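Local coordinates for uncharacterized protein (Actinomyces odontolyticus, PDB 4MJG) that is of unknown function, belongs to the DUF4853 family and is probably made as a bacterial lipoprotein, at residues V154-S166 with P171-A183. Sequence-based numbering, arbitrary orientation.
Sequences VEEAFPGMHVTIS and PDLHPVPTLTTGA
Leu-179 meets Phe-158 at a right angle, setting CD1 over the centre of the ring face, 3.8 Å from its centroid, in a CH-pi contact. Its other methyl, CD2, slides past Val-154, 3.6 Å from CG2, and Met-161, a selenomethionine bent at chi2 and chi3, brings CE against Leu-179 CB. Strands 161-166 and 176-181 form an antiparallel hairpin at the edge of the sheet, and strand 44-55 flanks 176-181 on its other side.

On the opposite face sits His-162. With CG between the backbone N and the carbonyl carbon, chi1 80° swings the ring toward the other strand, and ND1 donates to Thr-180 O at 2.9 Å. The same oxygen takes the straight bond from His-162 N (171°), the two donors arriving from opposite faces of the carbonyl plane. Ala-183 CB makes an off-centre CH-pi contact with the imidazole. With an alanine in place of His-162, Thr-180 O would probably lose its second donor and the Ala-183 methyl the ring it packs on.

Next along this face, Thr-178 OG1 and Thr-164 OG1 share a hydrogen bond of 2.6 Å. The hairpin is thus two-sided: hydrocarbon packs it onto the helix 154-157 region, while on the other face hydroxyls and an imidazole add to the backbone hydrogen bonds that join the strands.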
loop_
_atom_site.group_PDB
_atom_site.type_symbol
_atom_site.label_atom_id
_atom_site.label_comp_id
_atom_site.label_asym_id
_atom_site.label_seq_id
_atom_site.Cartn_x
_atom_site.Cartn_y
_atom_site.Cartn_z
ATOM N N VAL A 154 12.239 0.098 4.724
ATOM C CA VAL A 154 11.077 -0.301 5.502
ATOM C C VAL A 154 11.058 0.390 6.875
ATOM O O VAL A 154 10.003 0.523 7.492
ATOM C CB VAL A 154 11.009 -1.832 5.654
ATOM C CG1 VAL A 154 12.062 -2.325 6.634
ATOM C CG2 VAL A 154 9.615 -2.262 6.082
ATOM N N GLU A 155 12.226 0.831 7.342
ATOM C CA GLU A 155 12.321 1.649 8.552
ATOM C C GLU A 155 11.520 2.933 8.359
ATOM O O GLU A 155 10.696 3.297 9.203
ATOM C CB GLU A 155 13.781 2.021 8.868
ATOM C CG GLU A 155 14.789 0.876 8.858
ATOM C CD GLU A 155 14.436 -0.247 9.818
ATOM O OE1 GLU A 155 13.917 0.032 10.922
ATOM O OE2 GLU A 155 14.699 -1.415 9.468
ATOM N N GLU A 156 11.776 3.606 7.237
ATOM C CA GLU A 156 11.176 4.906 6.933
ATOM C C GLU A 156 9.707 4.802 6.544
ATOM O O GLU A 156 8.918 5.691 6.865
ATOM C CB GLU A 156 11.949 5.590 5.802
ATOM C CG GLU A 156 13.383 5.951 6.167
ATOM C CD GLU A 156 14.281 6.137 4.958
ATOM O OE1 GLU A 156 13.765 6.270 3.827
ATOM O OE2 GLU A 156 15.515 6.151 5.143
ATOM N N ALA A 157 9.348 3.727 5.848
ATOM C CA ALA A 157 7.968 3.517 5.408
ATOM C C ALA A 157 7.012 3.235 6.570
ATOM O O ALA A 157 5.835 3.576 6.503
ATOM C CB ALA A 157 7.909 2.386 4.394
ATOM N N PHE A 158 7.528 2.628 7.636
ATOM C CA PHE A 158 6.722 2.253 8.799
ATOM C C PHE A 158 7.379 2.778 10.081
ATOM O O PHE A 158 7.921 1.995 10.864
ATOM C CB PHE A 158 6.581 0.724 8.863
ATOM C CG PHE A 158 5.906 0.120 7.662
ATOM C CD1 PHE A 158 6.636 -0.195 6.523
ATOM C CD2 PHE A 158 4.545 -0.139 7.670
ATOM C CE1 PHE A 158 6.020 -0.752 5.411
ATOM C CE2 PHE A 158 3.924 -0.701 6.559
ATOM C CZ PHE A 158 4.662 -1.006 5.428
ATOM N N PRO A 159 7.323 4.108 10.301
ATOM C CA PRO A 159 8.081 4.800 11.356
ATOM C C PRO A 159 8.007 4.166 12.749
ATOM O O PRO A 159 9.035 4.002 13.404
ATOM C CB PRO A 159 7.446 6.193 11.385
ATOM C CG PRO A 159 6.921 6.396 10.013
ATOM C CD PRO A 159 6.484 5.045 9.529
ATOM N N GLY A 160 6.806 3.807 13.194
ATOM C CA GLY A 160 6.616 3.262 14.543
ATOM C C GLY A 160 7.012 1.805 14.720
ATOM O O GLY A 160 6.903 1.258 15.821
HETATM N N MSE A 161 7.482 1.177 13.644
HETATM C CA MSE A 161 7.724 -0.260 13.622
HETATM C C MSE A 161 9.181 -0.548 13.419
HETATM O O MSE A 161 9.932 0.315 12.957
HETATM C CB MSE A 161 6.937 -0.829 12.450
HETATM C CG MSE A 161 5.497 -0.326 12.431
HETATM SE SE MSE A 161 4.309 -1.825 12.869
HETATM C CE MSE A 161 3.850 -2.340 11.034
ATOM N N HIS A 162 9.594 -1.769 13.761
ATOM C CA HIS A 162 10.964 -2.234 13.497
ATOM C C HIS A 162 10.971 -3.640 12.895
ATOM O O HIS A 162 10.040 -4.427 13.100
ATOM C CB HIS A 162 11.832 -2.172 14.764
ATOM C CG HIS A 162 11.631 -3.318 15.710
ATOM N ND1 HIS A 162 10.428 -3.572 16.333
ATOM C CD2 HIS A 162 12.494 -4.261 16.158
ATOM C CE1 HIS A 162 10.555 -4.631 17.113
ATOM N NE2 HIS A 162 11.799 -5.068 17.026
ATOM N N VAL A 163 12.035 -3.935 12.149
ATOM C CA VAL A 163 12.145 -5.177 11.397
ATOM C C VAL A 163 12.609 -6.330 12.271
ATOM O O VAL A 163 13.633 -6.236 12.940
ATOM C CB VAL A 163 13.149 -5.051 10.234
ATOM C CG1 VAL A 163 13.259 -6.367 9.476
ATOM C CG2 VAL A 163 12.734 -3.941 9.285
ATOM N N THR A 164 11.854 -7.420 12.238
ATOM C CA THR A 164 12.270 -8.692 12.816
ATOM C C THR A 164 12.164 -9.752 11.720
ATOM O O THR A 164 11.719 -9.456 10.614
ATOM C CB THR A 164 11.391 -9.074 14.025
ATOM O OG1 THR A 164 10.005 -8.898 13.696
ATOM C CG2 THR A 164 11.726 -8.206 15.214
ATOM N N ILE A 165 12.566 -10.982 12.025
ATOM C CA ILE A 165 12.477 -12.082 11.061
ATOM C C ILE A 165 11.850 -13.312 11.707
ATOM O O ILE A 165 12.287 -13.753 12.760
ATOM C CB ILE A 165 13.849 -12.429 10.437
ATOM C CG1 ILE A 165 14.950 -12.489 11.491
ATOM C CG2 ILE A 165 14.233 -11.389 9.403
ATOM C CD1 ILE A 165 16.326 -12.729 10.911
ATOM N N SER A 166 10.813 -13.846 11.069
ATOM C CA SER A 166 10.088 -15.010 11.573
ATOM C C SER A 166 10.253 -16.167 10.603
ATOM O O SER A 166 10.530 -15.957 9.423
ATOM C CB SER A 166 8.596 -14.687 11.725
ATOM O OG SER A 166 8.385 -13.588 12.598
ATOM N N PRO A 171 7.485 -24.347 6.902
ATOM C CA PRO A 171 8.927 -24.386 7.217
ATOM C C PRO A 171 9.801 -24.813 6.020
ATOM O O PRO A 171 10.575 -25.771 6.100
ATOM C CB PRO A 171 9.013 -25.384 8.387
ATOM C CG PRO A 171 7.815 -26.247 8.240
ATOM C CD PRO A 171 6.742 -25.384 7.638
ATOM N N ASP A 172 9.666 -24.080 4.917
ATOM C CA ASP A 172 10.414 -24.331 3.690
ATOM C C ASP A 172 10.848 -22.992 3.130
ATOM O O ASP A 172 10.137 -21.997 3.284
ATOM C CB ASP A 172 9.558 -25.047 2.642
ATOM C CG ASP A 172 9.054 -26.397 3.106
ATOM O OD1 ASP A 172 8.172 -26.442 3.989
ATOM O OD2 ASP A 172 9.523 -27.418 2.564
ATOM N N LEU A 173 12.002 -22.968 2.465
ATOM C CA LEU A 173 12.552 -21.729 1.920
ATOM C C LEU A 173 13.022 -20.825 3.070
ATOM O O LEU A 173 12.962 -21.175 4.266
ATOM C CB LEU A 173 11.487 -21.010 1.020
ATOM C CG LEU A 173 11.771 -20.645 -0.469
ATOM C CD1 LEU A 173 12.643 -19.406 -0.698
ATOM C CD2 LEU A 173 12.348 -21.822 -1.256
ATOM N N HIS A 174 13.506 -19.655 2.684
ATOM C CA HIS A 174 13.978 -18.653 3.630
ATOM C C HIS A 174 12.913 -18.294 4.669
ATOM O O HIS A 174 11.716 -18.349 4.380
ATOM C CB HIS A 174 14.376 -17.372 2.883
ATOM C CG HIS A 174 15.617 -17.506 2.061
ATOM N ND1 HIS A 174 16.840 -17.038 2.485
ATOM C CD2 HIS A 174 15.822 -18.044 0.836
ATOM C CE1 HIS A 174 17.749 -17.288 1.561
ATOM N NE2 HIS A 174 17.158 -17.899 0.549
ATOM N N PRO A 175 13.344 -17.915 5.885
ATOM C CA PRO A 175 12.412 -17.229 6.761
ATOM C C PRO A 175 12.055 -15.888 6.153
ATOM O O PRO A 175 12.719 -15.428 5.221
ATOM C CB PRO A 175 13.208 -17.037 8.051
ATOM C CG PRO A 175 14.628 -17.075 7.631
ATOM C CD PRO A 175 14.666 -18.069 6.511
ATOM N N VAL A 176 11.013 -15.267 6.680
ATOM C CA VAL A 176 10.463 -14.066 6.076
ATOM C C VAL A 176 10.685 -12.876 6.989
ATOM O O VAL A 176 10.803 -13.037 8.204
ATOM C CB VAL A 176 8.957 -14.222 5.761
ATOM C CG1 VAL A 176 8.733 -15.416 4.841
ATOM C CG2 VAL A 176 8.123 -14.360 7.033
ATOM N N PRO A 177 10.750 -11.675 6.405
ATOM C CA PRO A 177 10.869 -10.472 7.209
ATOM C C PRO A 177 9.523 -10.017 7.756
ATOM O O PRO A 177 8.530 -10.002 7.023
ATOM C CB PRO A 177 11.426 -9.454 6.221
ATOM C CG PRO A 177 10.926 -9.901 4.897
ATOM C CD PRO A 177 10.826 -11.391 4.962
ATOM N N THR A 178 9.502 -9.641 9.030
ATOM C CA THR A 178 8.276 -9.224 9.692
ATOM C C THR A 178 8.437 -7.849 10.326
ATOM O O THR A 178 9.551 -7.420 10.627
ATOM C CB THR A 178 7.876 -10.225 10.793
ATOM O OG1 THR A 178 8.918 -10.300 11.769
ATOM C CG2 THR A 178 7.639 -11.607 10.206
ATOM N N LEU A 179 7.312 -7.172 10.530
ATOM C CA LEU A 179 7.291 -5.873 11.186
ATOM C C LEU A 179 6.523 -5.969 12.495
ATOM O O LEU A 179 5.404 -6.481 12.527
ATOM C CB LEU A 179 6.619 -4.838 10.288
ATOM C CG LEU A 179 7.268 -4.605 8.926
ATOM C CD1 LEU A 179 6.410 -3.680 8.079
ATOM C CD2 LEU A 179 8.666 -4.033 9.090
ATOM N N THR A 180 7.131 -5.480 13.571
ATOM C CA THR A 180 6.473 -5.438 14.875
ATOM C C THR A 180 6.650 -4.062 15.511
ATOM O O THR A 180 7.677 -3.398 15.316
ATOM C CB THR A 180 6.995 -6.546 15.815
ATOM O OG1 THR A 180 8.400 -6.739 15.606
ATOM C CG2 THR A 180 6.267 -7.854 15.549
ATOM N N THR A 181 5.641 -3.652 16.275
ATOM C CA THR A 181 5.567 -2.298 16.830
ATOM C C THR A 181 6.703 -2.006 17.817
ATOM O O THR A 181 7.178 -2.906 18.514
ATOM C CB THR A 181 4.213 -2.065 17.533
ATOM O OG1 THR A 181 4.023 -3.057 18.548
ATOM C CG2 THR A 181 3.058 -2.137 16.530
ATOM N N GLY A 182 7.131 -0.745 17.861
ATOM C CA GLY A 182 8.242 -0.320 18.713
ATOM C C GLY A 182 9.543 -0.235 17.939
ATOM O O GLY A 182 9.742 -0.974 16.973
ATOM N N ALA A 183 10.421 0.677 18.363
ATOM C CA ALA A 183 11.747 0.870 17.765
ATOM C C ALA A 183 11.663 1.228 16.283
ATOM O O ALA A 183 12.635 1.695 15.696
ATOM C CB ALA A 183 12.617 -0.366 17.971
#